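Local coordinates for protein beta-glycosidase (Bacteroides caccae, PDB 6T2R) that probably acts as an endo-acting O-glycanase, a family 16 glycoside hydrolase that cleaves within mucin O-glycans as an endo-beta-galactosidase, at residues D56-Q61 with G96-D101; I110-R115 with L230-Q235; S137-G142 with Y164-G169; F209-I214 with F222-P227. All blocks are in the same frame, centred on the assembly; numbering follows the deposited sequence.

Interaction 1 of 4, residues D56-Q61 with G96-D101; sequences DWQNTQ and GLWTKD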
loop_
_atom_site.group_PDB
_atom_site.type_symbol
_atom_site.label_atom_id
_atom_site.label_comp_id
_atom_site.label_asym_id
_atom_site.label_seq_id
_atom_site.Cartn_x
_atom_site.Cartn_y
_atom_site.Cartn_z
ATOM N N ASP A 56 14.986 -2.420 2.456
ATOM C CA ASP A 56 14.610 -2.381 3.899
ATOM C C ASP A 56 13.189 -2.929 4.109
ATOM O O ASP A 56 12.924 -3.532 5.176
ATOM C CB ASP A 56 14.626 -0.963 4.493
ATOM C CG ASP A 56 15.988 -0.468 4.941
ATOM O OD1 ASP A 56 16.974 -1.162 4.663
ATOM O OD2 ASP A 56 16.055 0.617 5.558
ATOM N N TRP A 57 12.293 -2.687 3.152
ATOM C CA TRP A 57 10.869 -3.058 3.290
ATOM C C TRP A 57 10.738 -4.561 3.085
ATOM O O TRP A 57 9.852 -5.140 3.715
ATOM C CB TRP A 57 9.993 -2.260 2.316
ATOM C CG TRP A 57 9.972 -2.790 0.921
ATOM C CD1 TRP A 57 10.755 -2.396 -0.128
ATOM C CD2 TRP A 57 9.104 -3.807 0.409
ATOM N NE1 TRP A 57 10.415 -3.077 -1.261
ATOM C CE2 TRP A 57 9.399 -3.943 -0.967
ATOM C CE3 TRP A 57 8.080 -4.584 0.964
ATOM C CZ2 TRP A 57 8.728 -4.842 -1.787
ATOM C CZ3 TRP A 57 7.429 -5.489 0.146
ATOM C CH2 TRP A 57 7.733 -5.594 -1.212
ATOM N N GLN A 58 11.568 -5.133 2.218
ATOM C CA GLN A 58 11.385 -6.515 1.710
ATOM C C GLN A 58 12.319 -7.505 2.432
ATOM O O GLN A 58 12.197 -8.714 2.161
ATOM C CB GLN A 58 11.593 -6.533 0.205
ATOM C CG GLN A 58 10.715 -7.569 -0.472
ATOM C CD GLN A 58 11.017 -7.629 -1.935
ATOM O OE1 GLN A 58 11.797 -6.821 -2.427
ATOM N NE2 GLN A 58 10.388 -8.571 -2.625
ATOM N N ASN A 59 13.229 -6.975 3.260
ATOM C CA ASN A 59 14.137 -7.677 4.199
ATOM C C ASN A 59 13.558 -8.889 4.913
ATOM O O ASN A 59 14.330 -9.800 5.237
ATOM C CB ASN A 59 14.380 -6.834 5.452
ATOM C CG ASN A 59 15.699 -6.193 5.273
ATOM O OD1 ASN A 59 16.314 -6.528 4.293
ATOM N ND2 ASN A 59 16.113 -5.329 6.164
ATOM N N THR A 60 12.331 -8.755 5.375
ATOM C CA THR A 60 11.732 -9.644 6.394
ATOM C C THR A 60 10.653 -10.514 5.757
ATOM O O THR A 60 10.065 -11.363 6.495
ATOM C CB THR A 60 11.185 -8.753 7.509
ATOM O OG1 THR A 60 10.286 -7.810 6.898
ATOM C CG2 THR A 60 12.303 -8.059 8.262
ATOM N N GLN A 61 10.353 -10.266 4.472
ATOM C CA GLN A 61 9.143 -10.822 3.809
ATOM C C GLN A 61 9.343 -12.325 3.791
ATOM O O GLN A 61 10.516 -12.733 3.637
ATOM C CB GLN A 61 8.942 -10.199 2.436
ATOM C CG GLN A 61 8.666 -8.696 2.509
ATOM C CD GLN A 61 7.389 -8.271 3.221
ATOM O OE1 GLN A 61 6.369 -8.965 3.178
ATOM N NE2 GLN A 61 7.439 -7.117 3.885
ATOM N N GLY A 96 3.139 -10.372 3.911
ATOM C CA GLY A 96 2.693 -9.422 2.883
ATOM C C GLY A 96 2.034 -10.148 1.726
ATOM O O GLY A 96 2.413 -11.307 1.455
ATOM N N LEU A 97 1.018 -9.512 1.137
ATOM C CA LEU A 97 0.345 -9.972 -0.087
ATOM C C LEU A 97 0.481 -8.898 -1.171
ATOM O O LEU A 97 0.450 -7.688 -0.828
ATOM C CB LEU A 97 -1.128 -10.228 0.196
ATOM C CG LEU A 97 -1.482 -11.355 1.171
ATOM C CD1 LEU A 97 -2.998 -11.499 1.210
ATOM C CD2 LEU A 97 -0.867 -12.695 0.787
ATOM N N TRP A 98 0.570 -9.325 -2.435
ATOM C CA TRP A 98 0.530 -8.410 -3.600
ATOM C C TRP A 98 -0.286 -9.010 -4.741
ATOM O O TRP A 98 -0.582 -10.225 -4.746
ATOM C CB TRP A 98 1.932 -7.972 -4.022
ATOM C CG TRP A 98 2.860 -9.031 -4.543
ATOM C CD1 TRP A 98 2.564 -10.264 -5.052
ATOM C CD2 TRP A 98 4.277 -8.869 -4.694
ATOM N NE1 TRP A 98 3.704 -10.890 -5.466
ATOM C CE2 TRP A 98 4.772 -10.063 -5.253
ATOM C CE3 TRP A 98 5.163 -7.826 -4.404
ATOM C CZ2 TRP A 98 6.117 -10.242 -5.542
ATOM C CZ3 TRP A 98 6.501 -8.012 -4.665
ATOM C CH2 TRP A 98 6.967 -9.200 -5.239
ATOM N N THR A 99 -0.766 -8.144 -5.605
ATOM C CA THR A 99 -1.627 -8.542 -6.739
ATOM C C THR A 99 -0.767 -8.634 -7.997
ATOM O O THR A 99 -1.367 -8.727 -9.080
ATOM C CB THR A 99 -2.766 -7.560 -7.030
ATOM O OG1 THR A 99 -2.278 -6.293 -7.487
ATOM C CG2 THR A 99 -3.678 -7.388 -5.846
ATOM N N LYS A 100 0.557 -8.567 -7.844
ATOM C CA LYS A 100 1.482 -8.653 -8.983
ATOM C C LYS A 100 1.109 -9.869 -9.837
ATOM O O LYS A 100 0.943 -10.944 -9.287
ATOM C CB LYS A 100 2.938 -8.785 -8.540
ATOM C CG LYS A 100 3.925 -8.836 -9.709
ATOM C CD LYS A 100 5.339 -9.197 -9.307
ATOM C CE LYS A 100 5.957 -8.126 -8.451
ATOM N NZ LYS A 100 7.426 -8.256 -8.415
ATOM N N ASP A 101 1.027 -9.671 -11.146
ATOM C CA ASP A 101 0.811 -10.720 -12.166
ATOM C C ASP A 101 -0.606 -11.272 -12.039
ATOM O O ASP A 101 -0.889 -12.162 -12.816
ATOM C CB ASP A 101 1.868 -11.829 -12.076
ATOM C CG ASP A 101 3.300 -11.349 -12.367
ATOM O OD1 ASP A 101 3.475 -10.612 -13.348
ATOM O OD2 ASP A 101 4.234 -11.662 -11.582
#
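W98 CZ3 comes to the edge of W57, near the W57 plane, 4.4 Å from W57 CH2. NE2 of Q58 also comes near the W98 ring, but its hydrogen-bond partner is P51 O. The third touch is polar: OE1 of Q61 stands 3.6 Å from N of G96.

The next shell covers or holds these groups. CB of Q58 covers the centre of one W57 face, 3.6 Å above the plane, and CE of K100 lies over one W98 face. The Q61 side chain bends at chi2 (-64°), which brings its amide back to its own loop. There NE2 donates to O of W57 at 3.1 Å, with an N-H...O angle of 168° and the acceptor in the amide plane. NE2 also bonds M234 O, just after strand 228-233.

Q58 to Q61 form a type I turn in the loop that follows strand 48-49. This loop packs against the sheet of the GH16 beta-sandwich that contains strands 92-98 and 228-233. W57 has an edge-to-face partner in W127. Between the two segments there is only packing. The loop is bonded to strand 92-98 through T60 and T94, and the buried Q61 amide links it to M234.

Interaction 2 of 4, residues I110-R115 with L230-Q235; sequences IEVRAR and LLIDMQ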
loop_
_atom_site.group_PDB
_atom_site.type_symbol
_atom_site.label_atom_id
_atom_site.label_comp_id
_atom_site.label_asym_id
_atom_site.label_seq_id
_atom_site.Cartn_x
_atom_site.Cartn_y
_atom_site.Cartn_z
ATOM N N ILE A 110 -8.565 3.611 -4.963
ATOM C CA ILE A 110 -8.209 2.374 -4.225
ATOM C C ILE A 110 -8.346 2.688 -2.751
ATOM O O ILE A 110 -7.720 3.691 -2.309
ATOM C CB ILE A 110 -6.801 1.911 -4.612
ATOM C CG1 ILE A 110 -6.692 1.746 -6.125
ATOM C CG2 ILE A 110 -6.492 0.620 -3.910
ATOM C CD1 ILE A 110 -5.333 1.300 -6.610
ATOM N N GLU A 111 -9.118 1.887 -2.023
ATOM C CA GLU A 111 -9.297 2.105 -0.567
ATOM C C GLU A 111 -9.089 0.777 0.140
ATOM O O GLU A 111 -9.500 -0.297 -0.407
ATOM C CB GLU A 111 -10.674 2.621 -0.153
ATOM C CG GLU A 111 -11.024 3.981 -0.700
ATOM C CD GLU A 111 -12.454 4.404 -0.364
ATOM O OE1 GLU A 111 -13.277 3.528 -0.172
ATOM O OE2 GLU A 111 -12.728 5.615 -0.286
ATOM N N VAL A 112 -8.432 0.861 1.287
ATOM C CA VAL A 112 -8.177 -0.322 2.150
ATOM C C VAL A 112 -8.574 0.064 3.567
ATOM O O VAL A 112 -8.081 1.131 4.076
ATOM C CB VAL A 112 -6.707 -0.776 2.052
ATOM C CG1 VAL A 112 -6.422 -1.980 2.941
ATOM C CG2 VAL A 112 -6.327 -1.072 0.613
ATOM N N ARG A 113 -9.360 -0.790 4.209
ATOM C CA ARG A 113 -9.790 -0.554 5.606
ATOM C C ARG A 113 -9.001 -1.513 6.506
ATOM O O ARG A 113 -9.051 -2.761 6.291
ATOM C CB ARG A 113 -11.316 -0.660 5.719
ATOM C CG ARG A 113 -11.799 -0.511 7.154
ATOM C CD ARG A 113 -13.309 -0.541 7.267
ATOM N NE ARG A 113 -13.762 0.056 8.519
ATOM C CZ ARG A 113 -14.245 -0.627 9.561
ATOM N NH1 ARG A 113 -14.298 -1.948 9.546
ATOM N NH2 ARG A 113 -14.609 0.017 10.648
ATOM N N ALA A 114 -8.285 -0.960 7.481
ATOM C CA ALA A 114 -7.272 -1.698 8.253
ATOM C C ALA A 114 -7.213 -1.130 9.653
ATOM O O ALA A 114 -7.373 0.117 9.821
ATOM C CB ALA A 114 -5.911 -1.586 7.597
ATOM N N ARG A 115 -6.920 -2.019 10.601
ATOM C CA ARG A 115 -6.647 -1.666 12.006
ATOM C C ARG A 115 -5.184 -2.013 12.283
ATOM O O ARG A 115 -4.789 -3.123 11.957
ATOM C CB ARG A 115 -7.652 -2.379 12.913
ATOM C CG ARG A 115 -7.406 -2.128 14.398
ATOM C CD ARG A 115 -8.624 -2.357 15.292
ATOM N NE ARG A 115 -9.006 -3.741 15.194
ATOM C CZ ARG A 115 -10.214 -4.244 15.438
ATOM N NH1 ARG A 115 -11.221 -3.476 15.794
ATOM N NH2 ARG A 115 -10.429 -5.528 15.262
ATOM N N LEU A 230 -1.142 -3.789 -6.250
ATOM C CA LEU A 230 -1.357 -3.361 -4.849
ATOM C C LEU A 230 -0.568 -4.291 -3.941
ATOM O O LEU A 230 -0.572 -5.497 -4.200
ATOM C CB LEU A 230 -2.845 -3.492 -4.538
ATOM C CG LEU A 230 -3.221 -3.170 -3.103
ATOM C CD1 LEU A 230 -2.764 -1.769 -2.683
ATOM C CD2 LEU A 230 -4.724 -3.308 -2.937
ATOM N N LEU A 231 0.151 -3.711 -3.007
ATOM C CA LEU A 231 0.934 -4.388 -1.951
ATOM C C LEU A 231 0.324 -3.953 -0.617
ATOM O O LEU A 231 0.091 -2.707 -0.417
ATOM C CB LEU A 231 2.412 -3.959 -2.016
ATOM C CG LEU A 231 3.144 -4.198 -3.345
ATOM C CD1 LEU A 231 2.948 -3.016 -4.307
ATOM C CD2 LEU A 231 4.631 -4.395 -3.111
ATOM N N ILE A 232 0.151 -4.916 0.268
ATOM C CA ILE A 232 -0.276 -4.740 1.684
ATOM C C ILE A 232 0.643 -5.623 2.518
ATOM O O ILE A 232 0.662 -6.845 2.246
ATOM C CB ILE A 232 -1.751 -5.117 1.911
ATOM C CG1 ILE A 232 -2.677 -4.345 0.972
ATOM C CG2 ILE A 232 -2.080 -4.875 3.379
ATOM C CD1 ILE A 232 -4.120 -4.781 0.973
ATOM N N ASP A 233 1.447 -5.053 3.413
ATOM C CA ASP A 233 2.483 -5.906 4.034
ATOM C C ASP A 233 2.981 -5.265 5.313
ATOM O O ASP A 233 3.156 -4.036 5.348
ATOM C CB ASP A 233 3.635 -6.186 3.051
ATOM C CG ASP A 233 4.450 -4.946 2.706
ATOM O OD1 ASP A 233 3.949 -4.103 1.927
ATOM O OD2 ASP A 233 5.544 -4.807 3.277
ATOM N N MET A 234 3.150 -6.114 6.320
ATOM C CA MET A 234 3.856 -5.801 7.567
ATOM C C MET A 234 5.338 -5.679 7.215
ATOM O O MET A 234 5.827 -6.365 6.270
ATOM C CB MET A 234 3.625 -6.892 8.619
ATOM C CG MET A 234 4.301 -6.630 9.959
ATOM S SD MET A 234 3.958 -5.019 10.657
ATOM C CE MET A 234 2.222 -5.165 11.082
ATOM N N GLN A 235 5.999 -4.800 7.950
ATOM C CA GLN A 235 7.403 -4.421 7.748
ATOM C C GLN A 235 7.969 -4.200 9.153
ATOM O O GLN A 235 7.236 -3.646 10.035
ATOM C CB GLN A 235 7.483 -3.181 6.842
ATOM C CG GLN A 235 7.004 -3.449 5.429
ATOM C CD GLN A 235 6.964 -2.258 4.497
ATOM O OE1 GLN A 235 7.184 -1.104 4.867
ATOM N NE2 GLN A 235 6.611 -2.545 3.275
#
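V112 and I232 reach toward each other tip to tip, with CG1 of V112 4.1 Å from CD1 of I232. This is the tightest point of the contact. With V112 chi1 at 179°, CG1 goes to I232 and the other branch, CG2, goes to L230, 4.5 Å from its CD2. The same L230 methyl is 4.4 Å from CG2 of I110, so it serves two residues of the facing strand. All four side chains are buried and purely apolar.

The packing ends beyond V112, where A114 has no contact with M234 or Q235. The other side of strand 108-116 is polar and more open. E111 points away from the interface, R113 pairs with D256, and R115 pairs with E254.

The axes of the two short strand segments approach to 10.4 Å, at 16°, with no hydrogen bond between them. This is face-to-face packing of two sheets, as in the GH16 beta-sandwich jelly roll. Strand 108-116 lies between strands 187-195 and 251-263, and strand 228-233 lies between strands 92-98 and 125-130. I126 and V255 also touch V112.

Interaction 3 of 4, residues S137-G142 with Y164-G169; sequences SWPMGG and YTYTLG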
loop_
_atom_site.group_PDB
_atom_site.type_symbol
_atom_site.label_atom_id
_atom_site.label_comp_id
_atom_site.label_asym_id
_atom_site.label_seq_id
_atom_site.Cartn_x
_atom_site.Cartn_y
_atom_site.Cartn_z
ATOM N N SER A 137 10.859 0.671 -14.496
ATOM C CA SER A 137 11.911 0.610 -13.450
ATOM C C SER A 137 11.412 1.322 -12.177
ATOM O O SER A 137 10.359 1.952 -12.226
ATOM C CB SER A 137 13.175 1.272 -13.956
ATOM O OG SER A 137 12.922 2.646 -14.296
ATOM N N TRP A 138 12.142 1.184 -11.069
ATOM C CA TRP A 138 11.953 2.003 -9.853
ATOM C C TRP A 138 13.149 2.934 -9.771
ATOM O O TRP A 138 14.274 2.493 -9.868
ATOM C CB TRP A 138 11.787 1.106 -8.608
ATOM C CG TRP A 138 11.395 1.899 -7.413
ATOM C CD1 TRP A 138 10.129 2.115 -6.943
ATOM C CD2 TRP A 138 12.264 2.715 -6.608
ATOM N NE1 TRP A 138 10.152 2.978 -5.875
ATOM C CE2 TRP A 138 11.453 3.340 -5.626
ATOM C CE3 TRP A 138 13.645 2.946 -6.592
ATOM C CZ2 TRP A 138 11.975 4.203 -4.662
ATOM C CZ3 TRP A 138 14.162 3.773 -5.611
ATOM C CH2 TRP A 138 13.335 4.378 -4.657
ATOM N N PRO A 139 12.984 4.251 -9.582
ATOM C CA PRO A 139 11.699 4.862 -9.301
ATOM C C PRO A 139 11.026 5.528 -10.505
ATOM O O PRO A 139 10.003 6.144 -10.319
ATOM C CB PRO A 139 12.161 5.938 -8.301
ATOM C CG PRO A 139 13.467 6.428 -8.873
ATOM C CD PRO A 139 14.093 5.220 -9.515
ATOM N N MET A 140 11.603 5.406 -11.690
ATOM C CA MET A 140 11.101 6.124 -12.896
ATOM C C MET A 140 9.629 5.726 -13.156
ATOM O O MET A 140 8.816 6.589 -13.604
ATOM C CB MET A 140 12.007 5.867 -14.108
ATOM C CG MET A 140 11.478 6.454 -15.435
ATOM S SD MET A 140 11.971 8.171 -15.531
ATOM C CE MET A 140 13.682 7.941 -16.020
ATOM N N GLY A 141 9.236 4.505 -12.832
ATOM C CA GLY A 141 7.861 4.029 -13.084
ATOM C C GLY A 141 6.908 4.577 -12.067
ATOM O O GLY A 141 5.660 4.494 -12.282
ATOM N N GLY A 142 7.455 5.071 -10.962
ATOM C CA GLY A 142 6.645 5.663 -9.887
ATOM C C GLY A 142 6.332 4.679 -8.768
ATOM O O GLY A 142 6.382 3.442 -8.982
ATOM N N TYR A 164 11.635 12.071 -10.473
ATOM C CA TYR A 164 11.650 13.517 -10.168
ATOM C C TYR A 164 11.915 13.704 -8.676
ATOM O O TYR A 164 12.778 14.503 -8.362
ATOM C CB TYR A 164 10.329 14.118 -10.655
ATOM C CG TYR A 164 10.150 15.604 -10.481
ATOM C CD1 TYR A 164 9.552 16.104 -9.336
ATOM C CD2 TYR A 164 10.475 16.496 -11.495
ATOM C CE1 TYR A 164 9.298 17.455 -9.189
ATOM C CE2 TYR A 164 10.244 17.856 -11.355
ATOM C CZ TYR A 164 9.666 18.337 -10.189
ATOM O OH TYR A 164 9.374 19.659 -10.041
ATOM N N THR A 165 11.205 12.982 -7.799
ATOM C CA THR A 165 11.323 13.162 -6.346
ATOM C C THR A 165 12.634 12.568 -5.863
ATOM O O THR A 165 13.238 13.163 -4.980
ATOM C CB THR A 165 10.171 12.520 -5.575
ATOM O OG1 THR A 165 10.278 11.099 -5.696
ATOM C CG2 THR A 165 8.823 13.053 -6.014
ATOM N N TYR A 166 12.993 11.391 -6.350
ATOM C CA TYR A 166 14.108 10.585 -5.804
ATOM C C TYR A 166 15.387 10.824 -6.627
ATOM O O TYR A 166 16.363 11.326 -6.092
ATOM C CB TYR A 166 13.727 9.105 -5.752
ATOM C CG TYR A 166 14.772 8.226 -5.122
ATOM C CD1 TYR A 166 14.844 8.043 -3.746
ATOM C CD2 TYR A 166 15.691 7.552 -5.917
ATOM C CE1 TYR A 166 15.809 7.215 -3.185
ATOM C CE2 TYR A 166 16.663 6.734 -5.371
ATOM C CZ TYR A 166 16.724 6.576 -4.000
ATOM O OH TYR A 166 17.666 5.739 -3.497
ATOM N N THR A 167 15.435 10.449 -7.894
ATOM C CA THR A 167 16.681 10.594 -8.694
ATOM C C THR A 167 17.079 12.079 -8.857
ATOM O O THR A 167 18.264 12.386 -8.652
ATOM C CB THR A 167 16.581 9.845 -10.021
ATOM O OG1 THR A 167 16.089 8.529 -9.764
ATOM C CG2 THR A 167 17.923 9.760 -10.707
ATOM N N LEU A 168 16.162 12.987 -9.197
ATOM C CA LEU A 168 16.509 14.424 -9.353
ATOM C C LEU A 168 16.467 15.173 -8.018
ATOM O O LEU A 168 16.954 16.310 -7.983
ATOM C CB LEU A 168 15.547 15.061 -10.334
ATOM C CG LEU A 168 15.506 14.386 -11.700
ATOM C CD1 LEU A 168 14.584 15.150 -12.648
ATOM C CD2 LEU A 168 16.916 14.291 -12.280
ATOM N N GLY A 169 15.875 14.591 -6.974
ATOM C CA GLY A 169 15.905 15.185 -5.626
ATOM C C GLY A 169 14.841 16.259 -5.424
ATOM O O GLY A 169 14.866 16.906 -4.407
#
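W138 turns the edge of its six-membered ring to the face of Y166 in an edge-to-face pair. The ring centroids are 5.0 Å apart and the planes meet at 60°. The contact joins the loop before strand 143-145 to the short, weakly bonded helix 163-167 at the surface of the GH16 jelly roll.

CH2 of W138 sits 3.9 Å above the centre of the Y166 ring. Both side chains are extended from their backbones: CG is anti to N in W138 (chi1 -172°) and in Y166 (chi1 -176°). NE1 of W138 bonds E143 OE2, which probably helps fix the indole. E143 opens an E-x-D-x-x-E sequence that in GH16 relatives carries the catalytic nucleophile and acid/base, so E143 is probably the nucleophile.

The peptide bond before P139 is cis. It folds the proline back on the tryptophan, so that CB of P139 lies 3.6 Å above the centre of the W138 ring. P139 then starts a type I turn to G142, closed by G142 N to P139 O at 2.8 Å. P139 crosses both Y166 and T167 at about a right angle, placing its CG 3.9 Å from Y166 CD2 and 3.5 Å from T167 OG1.

Interaction 4 of 4, residues F209-I214 with F222-P227; sequences FVYPRI and FPFNIP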
loop_
_atom_site.group_PDB
_atom_site.type_symbol
_atom_site.label_atom_id
_atom_site.label_comp_id
_atom_site.label_asym_id
_atom_site.label_seq_id
_atom_site.Cartn_x
_atom_site.Cartn_y
_atom_site.Cartn_z
ATOM N N PHE A 209 -3.687 15.319 1.059
ATOM C CA PHE A 209 -2.948 16.221 0.160
ATOM C C PHE A 209 -3.154 15.751 -1.263
ATOM O O PHE A 209 -3.688 14.619 -1.444
ATOM C CB PHE A 209 -1.467 16.303 0.518
ATOM C CG PHE A 209 -0.589 15.226 -0.061
ATOM C CD1 PHE A 209 -0.580 13.953 0.483
ATOM C CD2 PHE A 209 0.322 15.520 -1.059
ATOM C CE1 PHE A 209 0.284 12.991 -0.006
ATOM C CE2 PHE A 209 1.187 14.550 -1.558
ATOM C CZ PHE A 209 1.164 13.284 -1.031
ATOM N N VAL A 210 -2.783 16.642 -2.192
ATOM C CA VAL A 210 -2.892 16.457 -3.662
ATOM C C VAL A 210 -1.453 16.388 -4.180
ATOM O O VAL A 210 -0.660 17.220 -3.793
ATOM C CB VAL A 210 -3.709 17.594 -4.325
ATOM C CG1 VAL A 210 -3.790 17.457 -5.844
ATOM C CG2 VAL A 210 -5.110 17.717 -3.751
ATOM N N TYR A 211 -1.110 15.403 -4.993
ATOM C CA TYR A 211 0.146 15.449 -5.766
ATOM C C TYR A 211 -0.214 15.827 -7.192
ATOM O O TYR A 211 -0.840 15.028 -7.881
ATOM C CB TYR A 211 0.951 14.153 -5.730
ATOM C CG TYR A 211 2.346 14.386 -6.242
ATOM C CD1 TYR A 211 3.272 15.047 -5.451
ATOM C CD2 TYR A 211 2.702 14.055 -7.537
ATOM C CE1 TYR A 211 4.553 15.300 -5.917
ATOM C CE2 TYR A 211 3.971 14.319 -8.031
ATOM C CZ TYR A 211 4.910 14.940 -7.211
ATOM O OH TYR A 211 6.182 15.212 -7.649
ATOM N N PRO A 212 0.150 17.052 -7.632
ATOM C CA PRO A 212 -0.165 17.535 -8.969
ATOM C C PRO A 212 0.852 17.123 -10.040
ATOM O O PRO A 212 2.027 17.037 -9.747
ATOM C CB PRO A 212 -0.164 19.056 -8.775
ATOM C CG PRO A 212 0.930 19.287 -7.753
ATOM C CD PRO A 212 0.855 18.083 -6.826
ATOM N N ARG A 213 0.341 16.912 -11.265
ATOM C CA ARG A 213 1.115 16.956 -12.519
ATOM C C ARG A 213 1.363 18.421 -12.867
ATOM O O ARG A 213 0.377 19.135 -13.236
ATOM C CB ARG A 213 0.387 16.250 -13.662
ATOM C CG ARG A 213 1.237 16.136 -14.927
ATOM C CD ARG A 213 0.489 15.694 -16.172
ATOM N NE ARG A 213 -0.122 14.364 -16.114
ATOM C CZ ARG A 213 0.447 13.166 -16.445
ATOM N NH1 ARG A 213 1.713 13.070 -16.853
ATOM N NH2 ARG A 213 -0.272 12.041 -16.339
ATOM N N ILE A 214 2.626 18.847 -12.813
ATOM C CA ILE A 214 3.007 20.261 -13.065
ATOM C C ILE A 214 3.685 20.381 -14.439
ATOM O O ILE A 214 4.243 19.414 -14.955
ATOM C CB ILE A 214 3.859 20.827 -11.912
ATOM C CG1 ILE A 214 5.206 20.117 -11.749
ATOM C CG2 ILE A 214 3.051 20.800 -10.629
ATOM C CD1 ILE A 214 6.273 20.931 -11.032
ATOM N N PHE A 222 5.280 12.845 -13.338
ATOM C CA PHE A 222 3.936 12.242 -13.144
ATOM C C PHE A 222 3.775 10.976 -13.974
ATOM O O PHE A 222 3.057 10.960 -14.955
ATOM C CB PHE A 222 2.799 13.205 -13.427
ATOM C CG PHE A 222 1.526 12.902 -12.664
ATOM C CD1 PHE A 222 1.324 13.394 -11.368
ATOM C CD2 PHE A 222 0.536 12.131 -13.222
ATOM C CE1 PHE A 222 0.143 13.175 -10.681
ATOM C CE2 PHE A 222 -0.643 11.896 -12.520
ATOM C CZ PHE A 222 -0.838 12.407 -11.257
ATOM N N PRO A 223 4.401 9.856 -13.546
ATOM C CA PRO A 223 4.342 8.588 -14.273
ATOM C C PRO A 223 3.168 7.673 -13.865
ATOM O O PRO A 223 3.040 6.548 -14.376
ATOM C CB PRO A 223 5.683 7.977 -13.829
ATOM C CG PRO A 223 5.826 8.373 -12.371
ATOM C CD PRO A 223 5.235 9.766 -12.337
ATOM N N PHE A 224 2.293 8.167 -12.987
ATOM C CA PHE A 224 1.374 7.310 -12.197
ATOM C C PHE A 224 0.175 6.788 -13.030
ATOM O O PHE A 224 -0.407 5.788 -12.597
ATOM C CB PHE A 224 0.927 8.063 -10.949
ATOM C CG PHE A 224 2.058 8.695 -10.169
ATOM C CD1 PHE A 224 2.946 7.910 -9.449
ATOM C CD2 PHE A 224 2.223 10.080 -10.139
ATOM C CE1 PHE A 224 3.969 8.480 -8.705
ATOM C CE2 PHE A 224 3.262 10.653 -9.415
ATOM C CZ PHE A 224 4.139 9.848 -8.710
ATOM N N ASN A 225 -0.214 7.386 -14.158
ATOM C CA ASN A 225 -1.480 6.985 -14.835
ATOM C C ASN A 225 -1.174 5.791 -15.716
ATOM O O ASN A 225 -1.295 5.926 -16.899
ATOM C CB ASN A 225 -2.194 8.106 -15.588
ATOM C CG ASN A 225 -2.848 9.071 -14.623
ATOM O OD1 ASN A 225 -2.742 10.286 -14.818
ATOM N ND2 ASN A 225 -3.462 8.557 -13.551
ATOM N N ILE A 226 -0.714 4.709 -15.092
ATOM C CA ILE A 226 -0.359 3.422 -15.718
ATOM C C ILE A 226 -0.950 2.374 -14.790
ATOM O O ILE A 226 -1.127 2.623 -13.601
ATOM C CB ILE A 226 1.168 3.240 -15.873
ATOM C CG1 ILE A 226 1.906 3.322 -14.527
ATOM C CG2 ILE A 226 1.743 4.209 -16.899
ATOM C CD1 ILE A 226 3.423 3.130 -14.667
ATOM N N PRO A 227 -1.236 1.168 -15.305
ATOM C CA PRO A 227 -1.788 0.112 -14.472
ATOM C C PRO A 227 -0.886 -0.156 -13.261
ATOM O O PRO A 227 0.330 -0.199 -13.414
ATOM C CB PRO A 227 -1.790 -1.098 -15.404
ATOM C CG PRO A 227 -1.850 -0.498 -16.783
ATOM C CD PRO A 227 -0.983 0.733 -16.691
HETATM O O HOH W 1 1.286 9.290 -15.903
#
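R213 lies across one face of the F222 ring. Its CB is 4.0 Å from the ring centroid and 24° off the normal, a CH-pi contact. The chain then bends at chi3 (-62°) and brings the guanidinium past the CD2 edge of the ring, where CD2 lies 3.2 Å above the guanidinium plane, offset toward its rim. The two planes are 54° apart, so the groups are not stacked flat.

F224 covers the opposite face of F222, with CD2 3.6 Å above the ring centre. Y211 O lies at the F222 edge, 3.5 Å from CE1 of F222. F222 CD1 in turn is at the edge of the Y211 ring, 4.1 Å from Y211 CD2, and the two side chains slide past each other in opposite directions. F224 crosses Y211 at about a right angle, with CE2 3.9 Å from Y211 CD2.

Segment 209-214 ends strand 206-212 of the GH16 jelly roll, and 222-227 lies in the loop from it to strand 228-233. F222 and F224 both pack on L199 of strand 198-203, and F224 also touches V160 of strand 155-161.

The guanidinium also has polar partners. NE bonds P196 O. A water accepts from R213 NH2, donates to F222 O at 2.6 Å and accepts from N225 N at 3.0 Å. N225 is the centre of an inverse gamma turn, and the bond from I226 N to F224 O across it is weak.

Interactions 1 and 2 touch through the neighbouring strands 92-98 and 228-233. L97 N probably bonds I232 O at 2.9 Å, so strand 92-98 runs beside the strand that packs on 110-115. The centres of interactions 1 and 2 are 11 Å apart. Interactions 3 and 4 form a second pair, with centres 12 Å apart. There O of M140 packs 3.4 Å from CB of P223, and O of G141 lies 3.5 Å from CD1 of I226. The two pairs are further apart: the centres of 1 and 3 are about 20 Å apart, as are those of 2 and 4. Interaction 3 adjoins E143 and is thus closest in sequence to the probable active-site motif. Segment 222-227 leads through strand 228-233 into interaction 2.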